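Local coordinates for putative amidohydrolase (Unidentified, PDB 3FEQ), which probably works as a zinc-dependent prolidase of the amidohydrolase superfamily, hydrolysing dipeptides that carry proline at their C-terminal end, at residues Tyr277-Lys282 and Gly326-Phe331; Phe320-Leu325 and Ala330-Glu335. All coordinates share one frame; numbering follows the deposited sequence.

Contact 1: residues Tyr277-Lys282 and Gly326-Phe331; sequences YDALAK and GEMHAF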
loop_
_atom_site.group_PDB
_atom_site.type_symbol
_atom_site.label_atom_id
_atom_site.label_comp_id
_atom_site.label_asym_id
_atom_site.label_seq_id
_atom_site.Cartn_x
_atom_site.Cartn_y
_atom_site.Cartn_z
ATOM N N TYR C 277 14.549 -40.395 -11.221
ATOM C CA TYR C 277 13.316 -41.165 -11.169
ATOM C C TYR C 277 13.544 -42.560 -10.588
ATOM O O TYR C 277 12.668 -43.106 -9.923
ATOM C CB TYR C 277 12.675 -41.233 -12.553
ATOM C CG TYR C 277 12.514 -39.873 -13.197
ATOM C CD1 TYR C 277 11.544 -38.974 -12.751
ATOM C CD2 TYR C 277 13.344 -39.476 -14.237
ATOM C CE1 TYR C 277 11.403 -37.718 -13.331
ATOM C CE2 TYR C 277 13.208 -38.224 -14.823
ATOM C CZ TYR C 277 12.237 -37.353 -14.366
ATOM O OH TYR C 277 12.107 -36.120 -14.951
ATOM N N ASP C 278 14.735 -43.111 -10.807
ATOM C CA ASP C 278 15.125 -44.356 -10.160
ATOM C C ASP C 278 15.232 -44.152 -8.655
ATOM O O ASP C 278 14.744 -44.965 -7.867
ATOM C CB ASP C 278 16.451 -44.863 -10.727
ATOM C CG ASP C 278 16.324 -45.346 -12.164
ATOM O OD1 ASP C 278 17.316 -45.883 -12.710
ATOM O OD2 ASP C 278 15.229 -45.197 -12.752
ATOM N N ALA C 279 15.839 -43.035 -8.270
ATOM C CA ALA C 279 16.027 -42.695 -6.873
ATOM C C ALA C 279 14.693 -42.423 -6.194
ATOM O O ALA C 279 14.466 -42.858 -5.072
ATOM C CB ALA C 279 16.940 -41.495 -6.748
ATOM N N LEU C 280 13.807 -41.712 -6.882
ATOM C CA LEU C 280 12.491 -41.419 -6.330
ATOM C C LEU C 280 11.587 -42.655 -6.362
ATOM O O LEU C 280 10.597 -42.727 -5.623
ATOM C CB LEU C 280 11.837 -40.218 -7.033
ATOM C CG LEU C 280 12.428 -38.821 -6.770
ATOM C CD1 LEU C 280 11.914 -37.786 -7.764
ATOM C CD2 LEU C 280 12.179 -38.351 -5.347
ATOM N N ALA C 281 11.950 -43.642 -7.182
ATOM C CA ALA C 281 11.270 -44.939 -7.154
ATOM C C ALA C 281 11.557 -45.691 -5.860
ATOM O O ALA C 281 10.633 -46.083 -5.152
ATOM C CB ALA C 281 11.641 -45.788 -8.359
ATOM N N LYS C 282 12.835 -45.866 -5.537
ATOM C CA LYS C 282 13.223 -46.580 -4.321
ATOM C C LYS C 282 12.899 -45.810 -3.037
ATOM O O LYS C 282 12.213 -46.324 -2.151
ATOM C CB LYS C 282 14.707 -46.949 -4.357
ATOM C CG LYS C 282 14.987 -48.376 -4.803
ATOM C CD LYS C 282 14.891 -48.531 -6.323
ATOM C CE LYS C 282 16.158 -48.049 -7.027
ATOM N NZ LYS C 282 17.310 -48.974 -6.815
ATOM N N GLY C 326 17.953 -33.781 -2.034
ATOM C CA GLY C 326 18.225 -34.263 -0.691
ATOM C C GLY C 326 19.354 -35.270 -0.635
ATOM O O GLY C 326 20.367 -35.125 -1.312
ATOM N N GLU C 327 19.178 -36.306 0.171
ATOM C CA GLU C 327 20.245 -37.265 0.395
ATOM C C GLU C 327 20.447 -38.167 -0.815
ATOM O O GLU C 327 21.516 -38.751 -0.989
ATOM C CB GLU C 327 19.980 -38.086 1.648
ATOM C CG GLU C 327 18.514 -38.280 1.942
ATOM C CD GLU C 327 17.898 -37.120 2.712
ATOM O OE1 GLU C 327 17.056 -36.404 2.131
ATOM O OE2 GLU C 327 18.255 -36.925 3.893
ATOM N N MET C 328 19.448 -38.210 -1.691
ATOM C CA MET C 328 19.587 -38.861 -2.987
ATOM C C MET C 328 20.623 -38.180 -3.887
ATOM O O MET C 328 20.800 -38.559 -5.050
ATOM C CB MET C 328 18.231 -38.926 -3.687
ATOM C CG MET C 328 17.239 -39.860 -3.015
ATOM S SD MET C 328 15.608 -39.692 -3.751
ATOM C CE MET C 328 14.971 -38.277 -2.863
ATOM N N HIS C 329 21.335 -37.201 -3.340
ATOM C CA HIS C 329 22.354 -36.510 -4.106
ATOM C C HIS C 329 23.527 -37.397 -4.434
ATOM O O HIS C 329 24.234 -37.166 -5.416
ATOM C CB HIS C 329 22.821 -35.237 -3.411
ATOM C CG HIS C 329 22.326 -33.999 -4.074
ATOM N ND1 HIS C 329 21.459 -33.123 -3.461
ATOM C CD2 HIS C 329 22.479 -33.552 -5.343
ATOM C CE1 HIS C 329 21.143 -32.157 -4.305
ATOM N NE2 HIS C 329 21.745 -32.397 -5.456
ATOM N N ALA C 330 23.678 -38.451 -3.644
ATOM C CA ALA C 330 24.805 -39.357 -3.755
ATOM C C ALA C 330 24.806 -40.146 -5.057
ATOM O O ALA C 330 25.859 -40.564 -5.526
ATOM C CB ALA C 330 24.827 -40.296 -2.568
ATOM N N PHE C 331 23.638 -40.311 -5.668
ATOM C CA PHE C 331 23.504 -41.196 -6.825
ATOM C C PHE C 331 23.884 -40.531 -8.143
ATOM O O PHE C 331 23.666 -41.102 -9.206
ATOM C CB PHE C 331 22.083 -41.759 -6.911
ATOM C CG PHE C 331 21.686 -42.589 -5.723
ATOM C CD1 PHE C 331 20.622 -42.210 -4.926
ATOM C CD2 PHE C 331 22.389 -43.739 -5.394
ATOM C CE1 PHE C 331 20.263 -42.960 -3.820
ATOM C CE2 PHE C 331 22.048 -44.484 -4.281
ATOM C CZ PHE C 331 20.977 -44.098 -3.498
#
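M328 and A279 meet where a short 3-10 turn leans on helix 274-282, and they illustrate how a small residue lets two backbones come close. Their CA atoms lie 6.5 Å apart. The methyl of A279 is a low bump facing a notch with two walls, one close and one looser: the thioether of M328 and the ring of F331. SD of M328 sits near both the methyl and the backbone of its partner, 3.7 Å from A279 CB and 3.6 Å from A279 O, in plain packing without a hydrogen bond. At the looser wall F331 CD1 comes to 4.2 Å from A279 CB, and the ring is oblique to the methyl.

Beyond the sulfur the methionine chain bends (chi3 -84°), which carries its terminal methyl along the helix surface to the next residue. M328 CE thus reaches CD2 of L280 at 3.7 Å, and the two side chains cross at roughly a right angle. L280 does not aim its CB at the turn; the end of its chain makes the approach. A73 and F287 also pack on M328, while V297 touches L280.

With the L280 side chain about 10 Å from a bound zinc ion, this apolar joint lies near the metal centre, between helix 274-282 and the loop ahead of helix 335-340 in the TIM-barrel fold of amidohydrolases.

Contact 2: residues Phe320-Leu325 and Ala330-Glu335; sequences FGSDLL and AFQSGE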
loop_
_atom_site.group_PDB
_atom_site.type_symbol
_atom_site.label_atom_id
_atom_site.label_comp_id
_atom_site.label_asym_id
_atom_site.label_seq_id
_atom_site.Cartn_x
_atom_site.Cartn_y
_atom_site.Cartn_z
ATOM N N PHE C 320 24.164 -34.180 -20.140
ATOM C CA PHE C 320 24.046 -34.869 -18.863
ATOM C C PHE C 320 23.202 -34.041 -17.899
ATOM O O PHE C 320 23.408 -32.842 -17.764
ATOM C CB PHE C 320 25.453 -35.050 -18.298
ATOM C CG PHE C 320 25.533 -35.964 -17.123
ATOM C CD1 PHE C 320 25.844 -37.300 -17.297
ATOM C CD2 PHE C 320 25.392 -35.472 -15.827
ATOM C CE1 PHE C 320 25.967 -38.136 -16.202
ATOM C CE2 PHE C 320 25.513 -36.299 -14.737
ATOM C CZ PHE C 320 25.799 -37.633 -14.921
ATOM N N GLY C 321 22.262 -34.683 -17.217
ATOM C CA GLY C 321 21.628 -34.073 -16.043
ATOM C C GLY C 321 21.234 -35.090 -14.993
ATOM O O GLY C 321 20.961 -36.238 -15.311
ATOM N N SER C 322 21.169 -34.670 -13.737
ATOM C CA SER C 322 20.772 -35.589 -12.678
ATOM C C SER C 322 19.489 -35.206 -11.935
ATOM O O SER C 322 18.586 -36.039 -11.793
ATOM C CB SER C 322 21.919 -35.801 -11.709
ATOM O OG SER C 322 22.719 -34.642 -11.651
ATOM N N ASP C 323 19.426 -33.961 -11.456
ATOM C CA ASP C 323 18.228 -33.397 -10.823
ATOM C C ASP C 323 17.883 -34.132 -9.535
ATOM O O ASP C 323 16.720 -34.338 -9.226
ATOM C CB ASP C 323 17.037 -33.427 -11.793
ATOM C CG ASP C 323 15.897 -32.494 -11.382
ATOM O OD1 ASP C 323 16.155 -31.342 -10.972
ATOM O OD2 ASP C 323 14.727 -32.903 -11.529
ATOM N N LEU C 324 18.893 -34.529 -8.779
ATOM C CA LEU C 324 18.637 -35.242 -7.532
ATOM C C LEU C 324 18.345 -34.299 -6.364
ATOM O O LEU C 324 18.875 -33.193 -6.298
ATOM C CB LEU C 324 19.798 -36.179 -7.206
ATOM C CG LEU C 324 20.033 -37.280 -8.240
ATOM C CD1 LEU C 324 21.481 -37.696 -8.236
ATOM C CD2 LEU C 324 19.108 -38.480 -8.012
ATOM N N LEU C 325 17.497 -34.743 -5.440
ATOM C CA LEU C 325 17.118 -33.929 -4.286
ATOM C C LEU C 325 17.561 -34.595 -3.009
ATOM O O LEU C 325 17.553 -35.822 -2.913
ATOM C CB LEU C 325 15.604 -33.713 -4.240
ATOM C CG LEU C 325 14.936 -33.404 -5.581
ATOM C CD1 LEU C 325 13.436 -33.381 -5.413
ATOM C CD2 LEU C 325 15.466 -32.107 -6.225
ATOM N N ALA C 330 23.678 -38.451 -3.644
ATOM C CA ALA C 330 24.805 -39.357 -3.755
ATOM C C ALA C 330 24.806 -40.146 -5.057
ATOM O O ALA C 330 25.859 -40.564 -5.526
ATOM C CB ALA C 330 24.827 -40.296 -2.568
ATOM N N PHE C 331 23.638 -40.311 -5.668
ATOM C CA PHE C 331 23.504 -41.196 -6.825
ATOM C C PHE C 331 23.884 -40.531 -8.143
ATOM O O PHE C 331 23.666 -41.102 -9.206
ATOM C CB PHE C 331 22.083 -41.759 -6.911
ATOM C CG PHE C 331 21.686 -42.589 -5.723
ATOM C CD1 PHE C 331 20.622 -42.210 -4.926
ATOM C CD2 PHE C 331 22.389 -43.739 -5.394
ATOM C CE1 PHE C 331 20.263 -42.960 -3.820
ATOM C CE2 PHE C 331 22.048 -44.484 -4.281
ATOM C CZ PHE C 331 20.977 -44.098 -3.498
ATOM N N GLN C 332 24.486 -39.349 -8.060
ATOM C CA GLN C 332 24.710 -38.469 -9.210
ATOM C C GLN C 332 25.363 -39.155 -10.413
ATOM O O GLN C 332 24.971 -38.918 -11.568
ATOM C CB GLN C 332 25.549 -37.252 -8.786
ATOM C CG GLN C 332 25.570 -36.093 -9.777
ATOM C CD GLN C 332 26.513 -34.993 -9.324
ATOM O OE1 GLN C 332 27.352 -35.208 -8.440
ATOM N NE2 GLN C 332 26.373 -33.805 -9.910
ATOM N N SER C 333 26.374 -39.975 -10.137
ATOM C CA SER C 333 27.255 -40.463 -11.192
ATOM C C SER C 333 26.609 -41.611 -11.935
ATOM O O SER C 333 26.942 -41.875 -13.089
ATOM C CB SER C 333 28.594 -40.891 -10.609
ATOM O OG SER C 333 29.186 -39.800 -9.933
ATOM N N GLY C 334 25.640 -42.243 -11.277
ATOM C CA GLY C 334 24.881 -43.344 -11.847
ATOM C C GLY C 334 24.234 -43.035 -13.179
ATOM O O GLY C 334 23.967 -43.946 -13.959
ATOM N N GLU C 335 23.994 -41.752 -13.449
ATOM C CA GLU C 335 23.386 -41.332 -14.711
ATOM C C GLU C 335 24.252 -41.698 -15.927
ATOM O O GLU C 335 23.733 -41.960 -17.006
ATOM C CB GLU C 335 23.033 -39.836 -14.676
ATOM C CG GLU C 335 22.525 -39.235 -15.998
ATOM C CD GLU C 335 21.043 -39.474 -16.264
ATOM O OE1 GLU C 335 20.636 -39.415 -17.446
ATOM O OE2 GLU C 335 20.284 -39.712 -15.302
#
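F320 and E335 pack against each other in a TIM barrel, where the chain carrying the zinc ligand D323 folds back on itself before helix 335-340. In amidohydrolases an aspartate at the C-terminal end of the last barrel strand typically serves as such a ligand, and 320-325 is consistent with that position, although it is not a regular strand here.

The aromatic contacts come first. CG of E335 lies over one face of the F320 ring, 4.0 Å from the centroid and 26° off the normal, in a CH-pi contact offset toward the rim. With CG anti to the backbone N (chi1 174°) and a bend at the next bond (chi2 82°), the glutamate sets CG over the ring and CB at its rim, and carries past it a carboxylate whose plane is nearly perpendicular to that of the ring. The backbone oxygen of Q332 meets the same ring at its edge, 3.7 Å from F320 CZ.

Polar groups look outward for their partners, since no hydrogen bond joins the two segments. The carboxylate of E335 lies beside the carbonyl of G321, but it is held by a salt bridge to R339 and a hydrogen bond from the backbone N of V275, which would probably favour its charged form. S322 OG and Q332 NE2 both bind OD2 of D63, so one carboxylate oxygen ties the two segments together, and R100 NE binds Q332 OE1. Alongside, Q332 CG packs 3.7 Å from S322 OG.

Aliphatic packing closes the far end. L324 points at the turn and sets its CD1 methyl against the F331-Q332 peptide: CD1 is 4.3 Å from F331 CB and 3.4 Å from Q332 N.

The two contacts, with centres about 8 Å apart, meet on one piece of chain: A330 and F331 belong to both. In sequence helix 274-282 comes first, then 320-325, then 326-335, so contact 2 is a local fold-back whereas contact 1 brings in a helix from more than forty residues earlier. L324 joins them physically, its CD2 lying 3.9 Å from A279 CB, and H329 NE2 packs 3.1 Å from L324 O. Both sit in the amidohydrolase barrel region. The segment bearing the zinc ligand D323 is thereby packed between helix 274-282 and the turn leading into helix 335-340.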